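Local coordinates for protein haloacid dehalogenase-like hydrolase (Bacteroides thetaiotaomicron, PDB 4JB3) that dephosphorylates D-ribitol 5-phosphate, D-ribitol 1-phosphate and a phosphorylated riboflavin precursor, as a magnesium-dependent phosphatase of the haloacid dehalogenase superfamily, at residues Q45-L50 with L103-E108; V34-D39 with P143-E148. All coordinates share one frame; numbering follows the deposited sequence.

Interaction 1: residues Q45-L50 with L103-E108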
loop_
_atom_site.group_PDB
_atom_site.type_symbol
_atom_site.label_atom_id
_atom_site.label_comp_id
_atom_site.label_asym_id
_atom_site.label_seq_id
_atom_site.Cartn_x
_atom_site.Cartn_y
_atom_site.Cartn_z
ATOM N N GLN A 45 -18.872 -4.147 2.634
ATOM C CA GLN A 45 -20.051 -4.164 1.763
ATOM C C GLN A 45 -19.795 -4.916 0.456
ATOM O O GLN A 45 -20.652 -5.680 0.004
ATOM C CB GLN A 45 -20.500 -2.735 1.442
ATOM C CG GLN A 45 -21.149 -1.993 2.599
ATOM C CD GLN A 45 -22.495 -2.577 2.986
ATOM O OE1 GLN A 45 -23.378 -2.747 2.142
ATOM N NE2 GLN A 45 -22.655 -2.890 4.267
ATOM N N ALA A 46 -18.622 -4.703 -0.142
ATOM C CA ALA A 46 -18.295 -5.318 -1.427
ATOM C C ALA A 46 -18.181 -6.828 -1.285
ATOM O O ALA A 46 -18.608 -7.572 -2.176
ATOM C CB ALA A 46 -17.011 -4.733 -1.984
ATOM N N PHE A 47 -17.591 -7.288 -0.185
ATOM C CA PHE A 47 -17.493 -8.733 0.026
ATOM C C PHE A 47 -18.813 -9.367 0.444
ATOM O O PHE A 47 -19.096 -10.502 0.061
ATOM C CB PHE A 47 -16.343 -9.100 0.971
ATOM C CG PHE A 47 -14.997 -9.084 0.299
ATOM C CD1 PHE A 47 -14.247 -7.909 0.226
ATOM C CD2 PHE A 47 -14.492 -10.237 -0.294
ATOM C CE1 PHE A 47 -13.011 -7.892 -0.411
ATOM C CE2 PHE A 47 -13.254 -10.229 -0.928
ATOM C CZ PHE A 47 -12.513 -9.057 -0.992
ATOM N N ILE A 48 -19.634 -8.650 1.211
ATOM C CA ILE A 48 -20.972 -9.154 1.537
ATOM C C ILE A 48 -21.768 -9.403 0.252
ATOM O O ILE A 48 -22.480 -10.402 0.145
ATOM C CB ILE A 48 -21.734 -8.195 2.485
ATOM C CG1 ILE A 48 -21.132 -8.263 3.889
ATOM C CG2 ILE A 48 -23.216 -8.535 2.528
ATOM C CD1 ILE A 48 -21.686 -7.229 4.858
ATOM N N LYS A 49 -21.591 -8.524 -0.736
ATOM C CA LYS A 49 -22.271 -8.641 -2.027
ATOM C C LYS A 49 -21.971 -9.983 -2.710
ATOM O O LYS A 49 -22.828 -10.530 -3.403
ATOM C CB LYS A 49 -21.888 -7.464 -2.940
ATOM C CG LYS A 49 -22.482 -7.527 -4.345
ATOM C CD LYS A 49 -22.228 -6.244 -5.130
ATOM C CE LYS A 49 -22.765 -6.350 -6.552
ATOM N NZ LYS A 49 -22.618 -5.074 -7.305
ATOM N N LEU A 50 -20.766 -10.512 -2.484
ATOM C CA LEU A 50 -20.372 -11.815 -3.041
ATOM C C LEU A 50 -20.967 -12.993 -2.291
ATOM O O LEU A 50 -20.951 -14.121 -2.794
ATOM C CB LEU A 50 -18.856 -11.984 -3.008
ATOM C CG LEU A 50 -17.956 -11.054 -3.803
ATOM C CD1 LEU A 50 -16.519 -11.507 -3.618
ATOM C CD2 LEU A 50 -18.339 -11.064 -5.270
ATOM N N LEU A 103 -11.353 -4.241 -4.912
ATOM C CA LEU A 103 -11.266 -2.816 -5.227
ATOM C C LEU A 103 -12.228 -1.994 -4.366
ATOM O O LEU A 103 -12.106 -0.764 -4.288
ATOM C CB LEU A 103 -11.497 -2.572 -6.715
ATOM C CG LEU A 103 -10.418 -3.188 -7.608
ATOM C CD1 LEU A 103 -10.686 -2.868 -9.066
ATOM C CD2 LEU A 103 -9.035 -2.707 -7.208
ATOM N N GLY A 104 -13.159 -2.675 -3.704
ATOM C CA GLY A 104 -14.048 -2.043 -2.750
ATOM C C GLY A 104 -13.314 -1.412 -1.582
ATOM O O GLY A 104 -13.861 -0.537 -0.913
ATOM N N PHE A 105 -12.075 -1.847 -1.340
ATOM C CA PHE A 105 -11.264 -1.255 -0.276
ATOM C C PHE A 105 -10.868 0.180 -0.575
ATOM O O PHE A 105 -10.514 0.925 0.336
ATOM C CB PHE A 105 -9.958 -2.034 -0.099
ATOM C CG PHE A 105 -10.009 -3.115 0.944
ATOM C CD1 PHE A 105 -9.863 -2.806 2.291
ATOM C CD2 PHE A 105 -10.151 -4.440 0.576
ATOM C CE1 PHE A 105 -9.892 -3.807 3.259
ATOM C CE2 PHE A 105 -10.185 -5.445 1.534
ATOM C CZ PHE A 105 -10.051 -5.125 2.878
ATOM N N PHE A 106 -10.887 0.564 -1.849
ATOM C CA PHE A 106 -10.216 1.798 -2.261
ATOM C C PHE A 106 -11.127 2.888 -2.782
ATOM O O PHE A 106 -12.122 2.613 -3.445
ATOM C CB PHE A 106 -9.157 1.481 -3.325
ATOM C CG PHE A 106 -8.149 0.470 -2.876
ATOM C CD1 PHE A 106 -7.066 0.856 -2.113
ATOM C CD2 PHE A 106 -8.283 -0.866 -3.198
ATOM C CE1 PHE A 106 -6.124 -0.075 -1.690
ATOM C CE2 PHE A 106 -7.356 -1.794 -2.762
ATOM C CZ PHE A 106 -6.277 -1.396 -2.008
ATOM N N ASN A 107 -10.767 4.133 -2.483
ATOM C CA ASN A 107 -11.391 5.285 -3.133
ATOM C C ASN A 107 -10.521 5.653 -4.326
ATOM O O ASN A 107 -9.387 5.214 -4.397
ATOM C CB ASN A 107 -11.473 6.477 -2.173
ATOM C CG ASN A 107 -12.422 6.239 -1.019
ATOM O OD1 ASN A 107 -13.422 5.535 -1.156
ATOM N ND2 ASN A 107 -12.117 6.834 0.129
ATOM N N GLU A 108 -11.028 6.445 -5.266
ATOM C CA GLU A 108 -10.178 6.899 -6.366
ATOM C C GLU A 108 -9.004 7.694 -5.797
ATOM O O GLU A 108 -9.135 8.334 -4.751
ATOM C CB GLU A 108 -10.968 7.741 -7.370
ATOM C CG GLU A 108 -11.976 6.939 -8.206
ATOM C CD GLU A 108 -11.323 6.045 -9.253
ATOM O OE1 GLU A 108 -10.078 6.051 -9.374
ATOM O OE2 GLU A 108 -12.065 5.331 -9.960
#

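Interaction 2: residues V34-D39 with P143-E148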
loop_
_atom_site.group_PDB
_atom_site.type_symbol
_atom_site.label_atom_id
_atom_site.label_comp_id
_atom_site.label_asym_id
_atom_site.label_seq_id
_atom_site.Cartn_x
_atom_site.Cartn_y
_atom_site.Cartn_z
ATOM N N VAL A 34 -2.152 5.377 2.408
ATOM C CA VAL A 34 -1.152 6.422 2.198
ATOM C C VAL A 34 -1.291 7.037 0.810
ATOM O O VAL A 34 -1.676 8.204 0.673
ATOM C CB VAL A 34 0.276 5.880 2.451
ATOM C CG1 VAL A 34 1.332 6.924 2.110
ATOM C CG2 VAL A 34 0.411 5.447 3.912
ATOM N N ILE A 35 -1.023 6.247 -0.221
ATOM C CA ILE A 35 -1.164 6.750 -1.590
ATOM C C ILE A 35 -2.638 6.780 -2.007
ATOM O O ILE A 35 -3.093 7.736 -2.644
ATOM C CB ILE A 35 -0.323 5.917 -2.566
ATOM C CG1 ILE A 35 1.162 6.142 -2.268
ATOM C CG2 ILE A 35 -0.631 6.291 -4.004
ATOM C CD1 ILE A 35 2.106 5.287 -3.093
ATOM N N VAL A 36 -3.382 5.735 -1.644
ATOM C CA VAL A 36 -4.810 5.638 -1.938
ATOM C C VAL A 36 -5.578 5.415 -0.630
ATOM O O VAL A 36 -5.132 4.645 0.224
ATOM C CB VAL A 36 -5.107 4.475 -2.926
ATOM C CG1 VAL A 36 -6.574 4.442 -3.288
ATOM C CG2 VAL A 36 -4.253 4.612 -4.197
ATOM N N ASP A 37 -6.718 6.087 -0.464
ATOM C CA ASP A 37 -7.550 5.914 0.731
ATOM C C ASP A 37 -8.102 4.499 0.832
ATOM O O ASP A 37 -8.543 3.927 -0.171
ATOM C CB ASP A 37 -8.797 6.803 0.689
ATOM C CG ASP A 37 -8.495 8.267 0.578
ATOM O OD1 ASP A 37 -7.328 8.664 0.729
ATOM O OD2 ASP A 37 -9.464 9.028 0.352
ATOM N N ILE A 38 -8.113 3.959 2.047
ATOM C CA ILE A 38 -8.813 2.704 2.352
ATOM C C ILE A 38 -10.152 3.022 3.002
ATOM O O ILE A 38 -10.232 3.893 3.868
ATOM C CB ILE A 38 -8.007 1.843 3.362
ATOM C CG1 ILE A 38 -6.682 1.393 2.767
ATOM C CG2 ILE A 38 -8.819 0.625 3.824
ATOM C CD1 ILE A 38 -6.831 0.742 1.440
ATOM N N ASP A 39 -11.209 2.325 2.593
ATOM C CA ASP A 39 -12.491 2.394 3.277
ATOM C C ASP A 39 -12.910 0.967 3.607
ATOM O O ASP A 39 -13.467 0.260 2.759
ATOM C CB ASP A 39 -13.542 3.073 2.396
ATOM C CG ASP A 39 -14.852 3.344 3.136
ATOM O OD1 ASP A 39 -15.183 2.617 4.096
ATOM O OD2 ASP A 39 -15.556 4.303 2.756
ATOM N N PRO A 143 -2.315 1.205 -16.687
ATOM C CA PRO A 143 -2.754 2.574 -16.981
ATOM C C PRO A 143 -4.119 2.912 -16.382
ATOM O O PRO A 143 -4.482 4.084 -16.366
ATOM C CB PRO A 143 -2.843 2.592 -18.508
ATOM C CG PRO A 143 -1.875 1.550 -18.955
ATOM C CD PRO A 143 -1.928 0.466 -17.903
ATOM N N GLU A 144 -4.854 1.920 -15.887
ATOM C CA GLU A 144 -6.159 2.186 -15.275
ATOM C C GLU A 144 -6.076 2.683 -13.831
ATOM O O GLU A 144 -7.099 2.949 -13.209
ATOM C CB GLU A 144 -7.049 0.949 -15.336
ATOM C CG GLU A 144 -7.331 0.467 -16.741
ATOM C CD GLU A 144 -8.281 -0.708 -16.757
ATOM O OE1 GLU A 144 -7.998 -1.710 -16.066
ATOM O OE2 GLU A 144 -9.317 -0.621 -17.448
ATOM N N PHE A 145 -4.861 2.809 -13.308
ATOM C CA PHE A 145 -4.644 3.253 -11.930
ATOM C C PHE A 145 -5.353 4.580 -11.654
ATOM O O PHE A 145 -6.013 4.743 -10.612
ATOM C CB PHE A 145 -3.138 3.368 -11.686
ATOM C CG PHE A 145 -2.756 3.836 -10.312
ATOM C CD1 PHE A 145 -3.483 3.460 -9.185
ATOM C CD2 PHE A 145 -1.619 4.618 -10.139
ATOM C CE1 PHE A 145 -3.090 3.898 -7.916
ATOM C CE2 PHE A 145 -1.227 5.052 -8.879
ATOM C CZ PHE A 145 -1.967 4.692 -7.762
ATOM N N SER A 146 -5.228 5.519 -12.591
ATOM C CA SER A 146 -5.842 6.840 -12.444
ATOM C C SER A 146 -6.086 7.490 -13.791
ATOM O O SER A 146 -5.665 6.973 -14.821
ATOM C CB SER A 146 -4.949 7.749 -11.602
ATOM O OG SER A 146 -4.035 8.472 -12.416
ATOM N N SER A 147 -6.750 8.642 -13.778
ATOM C CA SER A 147 -7.033 9.369 -15.010
ATOM C C SER A 147 -5.780 9.923 -15.686
ATOM O O SER A 147 -5.833 10.326 -16.850
ATOM C CB SER A 147 -8.013 10.506 -14.747
ATOM O OG SER A 147 -7.487 11.412 -13.793
ATOM N N GLU A 148 -4.664 9.957 -14.962
ATOM C CA GLU A 148 -3.388 10.368 -15.551
ATOM C C GLU A 148 -2.774 9.264 -16.415
ATOM O O GLU A 148 -1.862 9.519 -17.208
ATOM C CB GLU A 148 -2.407 10.819 -14.461
ATOM C CG GLU A 148 -2.719 12.189 -13.862
ATOM C CD GLU A 148 -2.631 13.307 -14.886
ATOM O OE1 GLU A 148 -1.777 13.220 -15.797
ATOM O OE2 GLU A 148 -3.423 14.270 -14.793
#

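Interaction 1: residues Q45-L50 with L103-E108
Ala-46 meets Gly-104 where residues 45-50 of helix 40-50 come nearest to the turn that follows helix 95-103, with 5.5 Å between their CA atoms. The methyl of Ala-46 points toward the turn, and its CB lies 4.1 Å from Gly-104 CA. Both residues suit the place by being small: the bare CA of glycine lets the methyl of Ala-46 settle directly on the backbone. The turn is a type I beta turn from Leu-103 to Phe-106, closed by Phe-106 N donating to Leu-103 O over 3.0 Å.

One residue further along each segment, two buried aromatic rings come together. Phe-47 and Phe-105 both leave their backbones beside the contact, and only their ring ends converge, Phe-47 CE1 coming to 4.2 Å from Phe-105 CE2. The rings meet obliquely, in apolar packing. For Phe-105, a chi1 of -93°, about 30° from the staggered value, swings the ring to the place where it meets Phe-47. The CB of Phe-105 rests over one face of the next ring, 3.6 Å above the plane of Phe-106 and offset toward the rim. Trp-102 meets both phenylalanines, edge-to-face with Phe-47 and at a shallow angle with Phe-105. The polar backbone of the turn is served from helix 40-50, for Lys-42 NZ hydrogen-bonds to both Gly-104 O and Phe-106 O.

The Phe-105 side chain also lies about 4 Å from a bound glycerol and about 9 Å from the sodium ion. This packing of helix 40-50 against the chain returning from helix 95-103 is consistent with the helical C1 cap of HAD phosphatases, at the neck where it joins the catalytic core.

Interaction 2: residues V34-D39 with P143-E148
Phe-145 reaches Val-36 with its CG anti to the backbone N (chi1 179°), whereas in the conformer of Val-36 described here, one of two, CG1 takes that place (chi1 -176°) and leaves CG2 beside the N, anti to the carbonyl carbon, to face the ring. The two side chains approach from opposite directions. The setting is the Rossmann-like core of a HAD hydrolase. Residues 34-39 leave the short helix 31-35 just after the strand that leads to the nucleophile assigned by similarity, Asp-30, a course consistent with the squiggle and flap of this superfamily.

The ring of Phe-145 is met at its edge, near its own plane. Val-36 CG2 lies 4.0 Å from Phe-145 CE1, and Ile-35 CG2 is 4.3 Å from Phe-145 CZ, so two methyls of consecutive branched residues receive adjacent rim carbons. A phenylalanine is long enough to span the 10.3 Å between Val-36 CA and Phe-145 CA, its thin edge fits against the methyls, and the beta-branched partners offer those methyls close to their own chain. Leu-114 of helix 111-120 also touches the ring, and Trp-139 meets it edge-to-face. Ile-35 in turn packs on Phe-29 of the central strand, tying this apolar layer to the sheet.

Where residues 34-39 end, Asp-39 occupies the N-cap of helix 40-50, its OD1 accepting from Lys-42 N. Beyond Phe-145 the loop bends in an ST turn: Ser-146 OG accepts from Glu-148 N at 3.0 Å, with an N-H...O angle of 150°.

How the interactions relate
Both contacts are buried and apolar, yet they serve different levels of the fold. Interaction 1 lies about 16 Å from the centre of the chain, at the probable cap, and joins helix to turn; interaction 2, its centre about 10 Å from that of the chain, joins the segment after the first strand to a loop on the core. They meet directly: residues 34-39 run outward to the cap and residues 103-108 run back, and probable backbone hydrogen bonds link Phe-105 O to Asp-39 N and Asn-107 N to Asp-37 O. Polar backbone pairing thus joins the two linkers, whereas interactions 1 and 2 themselves are made by apolar packing.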